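Side-chain contacts in nitroreductase (Bacteroides fragilis NCTC 9343, PDB 3EK3), which binds flavin mononucleotide and probably reduces nitrogen-containing compounds with electrons from NADH or NADPH: residues 54-57 with 58-61; 147-150 with 151-154. All coordinates share one frame; numbering follows the deposited sequence.

How the interactions relate
Both interactions lie at helix ends in the nitroreductase fold: interaction 1 opens helix 57-72 where strand 50-54 runs into it, and interaction 2 closes helix 144-153. Each is partly buried, with leucines turned into the protein and polar residues near the surface. The chemistry follows the helix end concerned. At 54-61 a side-chain carbonyl takes up an early N-H; at 147-154 hydroxyls lie close to carbonyls of the last turns and a glycine of positive phi ends the helix. The two ends also touch, since Leu153 packs on Lys59 and Val54, with Val54 CG2 4.2 Å from Leu153 CD1. Val189 of the second subunit packs on both Lys59 and Leu153, bringing each into the dimer interface.

Interaction 1. Residues 54-57 with 58-61; sequences VCNT and VKLE
Asn56 is the N-cap of helix 57-72, and its OD1 accepts the N-H of Lys59 over 3.3 Å, with the donor tilted 32° out of the amide's carbonyl plane. Asparagine suits this place because its short side chain carries an acceptor that can fold back on the first turn; with CG anti to the backbone N (chi1 -174°) and beside the carbonyl carbon, OD1 is brought to the N-H of Lys59. The helix's own bonds then begin, Leu60 N to Asn56 O and Glu61 N to Thr57 O, each 3.0 Å long. The other end of the amide, ND2, donates a hydrogen bond to the backbone O of Glu190 of the second subunit, so one side chain serves both helix and dimer.

The apolar contact faces inward. Val54, at the end of strand 50-54, outermost in its own chain but continued by a parallel strand of the second subunit, lays CG1 3.6 Å from Leu60 CD2, the two side chains sliding past each other in opposite directions; Leu60 also packs on Leu97 of the adjacent strand.

The methylene chain of Lys59 runs obliquely across the Asn56 amide, its CE 3.9 Å from Asn56 ND2. Thr57 and Glu61 point the same way, side by side, methyl against carboxylate oxygen, with Thr57 CG2 3.6 Å from Glu61 OE2.

Interaction 2. Residues 147-150 with 151-154; sequences RAYL and TSLG
Tyr149 and Leu153, one helical turn apart, meet where Leu153 CD1 comes to the edge of the phenol ring, 3.7 Å from Tyr149 CD1. In the conformer described here, one of two, Ser152 OG lies over one face of the same ring. There the hydroxyl sits between its own backbone N and carbonyl carbon (chi1 84°), which turns it back along the helix to donate to Tyr149 O at 2.7 Å, in the carbonyl plane and on a lone pair. In that conformer Tyr149 O accepts from both Ser152 OG and Leu153 N.

Thr151 has OG1 anti to its carbonyl carbon (chi1 -61°), bringing it within 3.0 Å of Arg147 O. A water bridges this hydroxyl to Arg147 NH1, 2.9 Å from the water. The arginine's guanidinium also reaches Asp142, in a salt bridge, and the carbonyl of His159.

Gly154 ends the helix in a Schellman motif. Its positive phi (107°) would press a CB against the preceding carbonyl O, which explains the glycine.

Leu150 and Leu153 turn helix 144-153 onto Ile99 of strand 96-102, Leu150 also reaching Val161 of strand 160-168, while Tyr149 lies against helix 57-72 with its OH bonded to Glu62.

Interaction 1. Residues 54-57 with 58-61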
ATOM      1  N   VAL A  54       9.382  10.280  14.089  1.00 11.79           N
ATOM      2  CA  VAL A  54      10.535  10.545  14.923  1.00  9.70           C
ATOM      3  C   VAL A  54      11.473  11.497  14.184  1.00 13.20           C
ATOM      4  O   VAL A  54      12.029  11.137  13.151  1.00 11.47           O
ATOM      5  CB  VAL A  54      11.291   9.259  15.292  1.00 11.25           C
ATOM      6  CG1 VAL A  54      12.480   9.563  16.250  1.00 10.06           C
ATOM      7  CG2 VAL A  54      10.331   8.260  15.927  1.00 10.79           C
ATOM      8  N   CYS A  55      11.634  12.701  14.739  1.00 12.86           N
ATOM      9  CA  CYS A  55      12.379  13.776  14.116  1.00 13.22           C
ATOM     10  C   CYS A  55      13.665  14.116  14.857  1.00 14.18           C
ATOM     11  O   CYS A  55      14.300  15.098  14.563  1.00 15.93           O
ATOM     12  CB  CYS A  55      11.494  15.001  14.087  1.00 12.32           C
ATOM     13  SG  CYS A  55       9.958  14.740  13.206  1.00 17.11           S
ATOM     14  N   ASN A  56      14.053  13.280  15.799  1.00 12.44           N
ATOM     15  CA  ASN A  56      15.151  13.599  16.686  1.00 12.24           C
ATOM     16  C   ASN A  56      16.334  12.697  16.330  1.00 11.85           C
ATOM     17  O   ASN A  56      16.245  11.480  16.411  1.00 12.28           O
ATOM     18  CB  ASN A  56      14.661  13.353  18.112  1.00 11.25           C
ATOM     19  CG  ASN A  56      15.650  13.783  19.155  1.00 14.32           C
ATOM     20  OD1 ASN A  56      16.753  13.267  19.220  1.00 12.47           O
ATOM     21  ND2 ASN A  56      15.259  14.748  19.971  1.00 13.00           N
ATOM     22  N   THR A  57      17.435  13.300  15.910  1.00 15.07           N
ATOM     23  CA  THR A  57      18.592  12.544  15.441  1.00 15.49           C
ATOM     24  C   THR A  57      19.148  11.618  16.482  1.00 12.84           C
ATOM     25  O   THR A  57      19.475  10.477  16.150  1.00 13.64           O
ATOM     26  CB  THR A  57      19.679  13.478  14.922  1.00 19.71           C
ATOM     27  OG1 THR A  57      19.162  14.149  13.770  1.00 30.66           O
ATOM     28  CG2 THR A  57      20.924  12.715  14.507  1.00 19.01           C
ATOM     29  N   VAL A  58      19.199  12.058  17.740  1.00 11.13           N
ATOM     30  CA  VAL A  58      19.714  11.199  18.821  1.00 10.48           C
ATOM     31  C   VAL A  58      18.864   9.954  18.962  1.00 11.61           C
ATOM     32  O   VAL A  58      19.386   8.852  19.065  1.00 11.43           O
ATOM     33  CB  VAL A  58      19.774  11.919  20.197  1.00 10.25           C
ATOM     34  CG1 VAL A  58      20.136  10.925  21.292  1.00 11.04           C
ATOM     35  CG2 VAL A  58      20.766  13.054  20.178  1.00 10.44           C
ATOM     36  N   LYS A  59      17.550  10.116  18.991  1.00 11.05           N
ATOM     37  CA  LYS A  59      16.666   8.955  19.160  1.00  9.61           C
ATOM     38  C   LYS A  59      16.721   8.031  17.940  1.00 10.41           C
ATOM     39  O   LYS A  59      16.657   6.814  18.074  1.00 10.47           O
ATOM     40  CB  LYS A  59      15.230   9.395  19.410  1.00 10.98           C
ATOM     41  CG  LYS A  59      15.056  10.268  20.633  1.00  9.36           C
ATOM     42  CD  LYS A  59      13.590  10.593  20.854  1.00 11.39           C
ATOM     43  CE  LYS A  59      13.386  11.827  21.736  1.00 13.92           C
ATOM     44  NZ  LYS A  59      13.988  11.859  23.101  1.00  9.45           N
ATOM     45  N   LEU A  60      16.838   8.601  16.751  1.00  8.41           N
ATOM     46  CA  LEU A  60      16.960   7.752  15.550  1.00 11.16           C
ATOM     47  C   LEU A  60      18.214   6.865  15.620  1.00  9.74           C
ATOM     48  O   LEU A  60      18.169   5.692  15.322  1.00 10.19           O
ATOM     49  CB  LEU A  60      16.952   8.594  14.299  1.00 12.88           C
ATOM     50  CG  LEU A  60      15.598   9.194  13.990  1.00 10.10           C
ATOM     51  CD1 LEU A  60      15.784  10.284  12.887  1.00 14.26           C
ATOM     52  CD2 LEU A  60      14.534   8.120  13.661  1.00 12.94           C
ATOM     53  N   GLU A  61      19.322   7.460  16.046  1.00 11.48           N
ATOM     54  CA  GLU A  61      20.563   6.737  16.183  1.00 13.61           C
ATOM     55  C   GLU A  61      20.452   5.637  17.229  1.00 12.80           C
ATOM     56  O   GLU A  61      20.911   4.524  17.017  1.00 12.03           O
ATOM     57  CB  GLU A  61      21.707   7.720  16.469  1.00 13.71           C
ATOM     58  CG  GLU A  61      21.953   8.653  15.283  1.00 22.63           C
ATOM     59  CD  GLU A  61      23.194   9.526  15.423  1.00 27.01           C
ATOM     60  OE1 GLU A  61      23.803   9.551  16.530  1.00 41.73           O
ATOM     61  OE2 GLU A  61      23.549  10.186  14.405  1.00 45.01           O
TER

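Interaction 2. Residues 147-150 with 151-154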
ATOM      1  N   ARG A 147      11.792  -3.328  21.157  1.00 11.58           N
ATOM      2  CA  ARG A 147      10.410  -3.070  21.592  1.00 10.21           C
ATOM      3  C   ARG A 147      10.347  -2.039  22.721  1.00 11.36           C
ATOM      4  O   ARG A 147       9.492  -1.150  22.725  1.00 11.09           O
ATOM      5  CB  ARG A 147       9.721  -4.386  22.003  1.00 10.16           C
ATOM      6  CG  ARG A 147       8.256  -4.187  22.517  1.00  9.84           C
ATOM      7  CD  ARG A 147       7.367  -3.377  21.607  1.00 11.18           C
ATOM      8  NE  ARG A 147       7.136  -4.065  20.332  1.00 12.41           N
ATOM      9  CZ  ARG A 147       6.098  -3.854  19.529  1.00 11.22           C
ATOM     10  NH1 ARG A 147       5.196  -2.955  19.824  1.00 15.83           N
ATOM     11  NH2 ARG A 147       5.973  -4.580  18.419  1.00 10.52           N
ATOM     12  N   ALA A 148      11.239  -2.169  23.697  1.00 11.61           N
ATOM     13  CA  ALA A 148      11.289  -1.189  24.762  1.00 13.08           C
ATOM     14  C   ALA A 148      11.482   0.218  24.208  1.00 13.81           C
ATOM     15  O   ALA A 148      10.859   1.176  24.686  1.00 13.20           O
ATOM     16  CB  ALA A 148      12.389  -1.561  25.785  1.00 11.84           C
ATOM     17  N   TYR A 149      12.334   0.346  23.185  1.00 12.73           N
ATOM     18  CA  TYR A 149      12.596   1.636  22.534  1.00 12.01           C
ATOM     19  C   TYR A 149      11.350   2.158  21.827  1.00  9.79           C
ATOM     20  O   TYR A 149      10.964   3.307  22.009  1.00 10.33           O
ATOM     21  CB  TYR A 149      13.816   1.564  21.573  1.00 12.28           C
ATOM     22  CG  TYR A 149      14.486   2.900  21.493  1.00 10.68           C
ATOM     23  CD1 TYR A 149      13.976   3.885  20.647  1.00  9.22           C
ATOM     24  CD2 TYR A 149      15.543   3.240  22.353  1.00  9.96           C
ATOM     25  CE1 TYR A 149      14.516   5.146  20.609  1.00 12.80           C
ATOM     26  CE2 TYR A 149      16.109   4.539  22.333  1.00  8.57           C
ATOM     27  CZ  TYR A 149      15.577   5.485  21.476  1.00  8.38           C
ATOM     28  OH  TYR A 149      16.064   6.767  21.420  1.00 13.31           O
ATOM     29  N   LEU A 150      10.691   1.291  21.061  1.00 10.64           N
ATOM     30  CA  LEU A 150       9.464   1.661  20.341  1.00 11.41           C
ATOM     31  C   LEU A 150       8.382   2.155  21.309  1.00 10.57           C
ATOM     32  O   LEU A 150       7.735   3.180  21.086  1.00 10.25           O
ATOM     33  CB  LEU A 150       8.945   0.466  19.540  1.00 12.51           C
ATOM     34  CG  LEU A 150       9.846  -0.002  18.388  1.00  7.31           C
ATOM     35  CD1 LEU A 150       9.229  -1.244  17.750  1.00  9.58           C
ATOM     36  CD2 LEU A 150       9.966   1.109  17.324  1.00 10.06           C
ATOM     37  N   THR A 151       8.201   1.422  22.383  1.00 12.52           N
ATOM     38  CA  THR A 151       7.243   1.819  23.439  1.00 13.47           C
ATOM     39  C   THR A 151       7.528   3.208  23.998  1.00 12.89           C
ATOM     40  O   THR A 151       6.616   4.030  24.145  1.00 15.15           O
ATOM     41  CB  THR A 151       7.245   0.794  24.539  1.00 11.67           C
ATOM     42  OG1 THR A 151       6.840  -0.473  23.997  1.00 12.57           O
ATOM     43  CG2 THR A 151       6.315   1.220  25.708  1.00 14.34           C
ATOM     44  N   SER A 152       8.813   3.492  24.217  1.00 11.98           N
ATOM     45  CA  SER A 152       9.231   4.778  24.779  0.50 13.00           C
ATOM     46  C   SER A 152       8.942   5.892  23.777  1.00 12.19           C
ATOM     47  O   SER A 152       8.664   7.010  24.164  1.00 14.41           O
ATOM     48  CB  SER A 152      10.719   4.774  25.153  0.50 13.14           C
ATOM     49  OG  SER A 152      11.535   5.066  24.029  0.50 17.38           O
ATOM     50  N   LEU A 153       8.992   5.566  22.489  1.00 10.49           N
ATOM     51  CA  LEU A 153       8.678   6.542  21.430  1.00 10.86           C
ATOM     52  C   LEU A 153       7.177   6.754  21.262  1.00 12.98           C
ATOM     53  O   LEU A 153       6.751   7.704  20.630  1.00 14.95           O
ATOM     54  CB  LEU A 153       9.274   6.083  20.098  1.00 11.85           C
ATOM     55  CG  LEU A 153      10.793   6.134  20.019  1.00 10.24           C
ATOM     56  CD1 LEU A 153      11.191   5.351  18.765  1.00 15.16           C
ATOM     57  CD2 LEU A 153      11.302   7.604  19.989  1.00 10.45           C
ATOM     58  N   GLY A 154       6.371   5.841  21.773  1.00 12.29           N
ATOM     59  CA  GLY A 154       4.914   5.971  21.641  1.00 14.76           C
ATOM     60  C   GLY A 154       4.254   5.023  20.665  1.00 15.84           C
ATOM     61  O   GLY A 154       3.064   5.146  20.397  1.00 19.72           O
TER
HETATM   62  O   HOH W   1       5.671  -0.615  21.459  1.00 17.43           O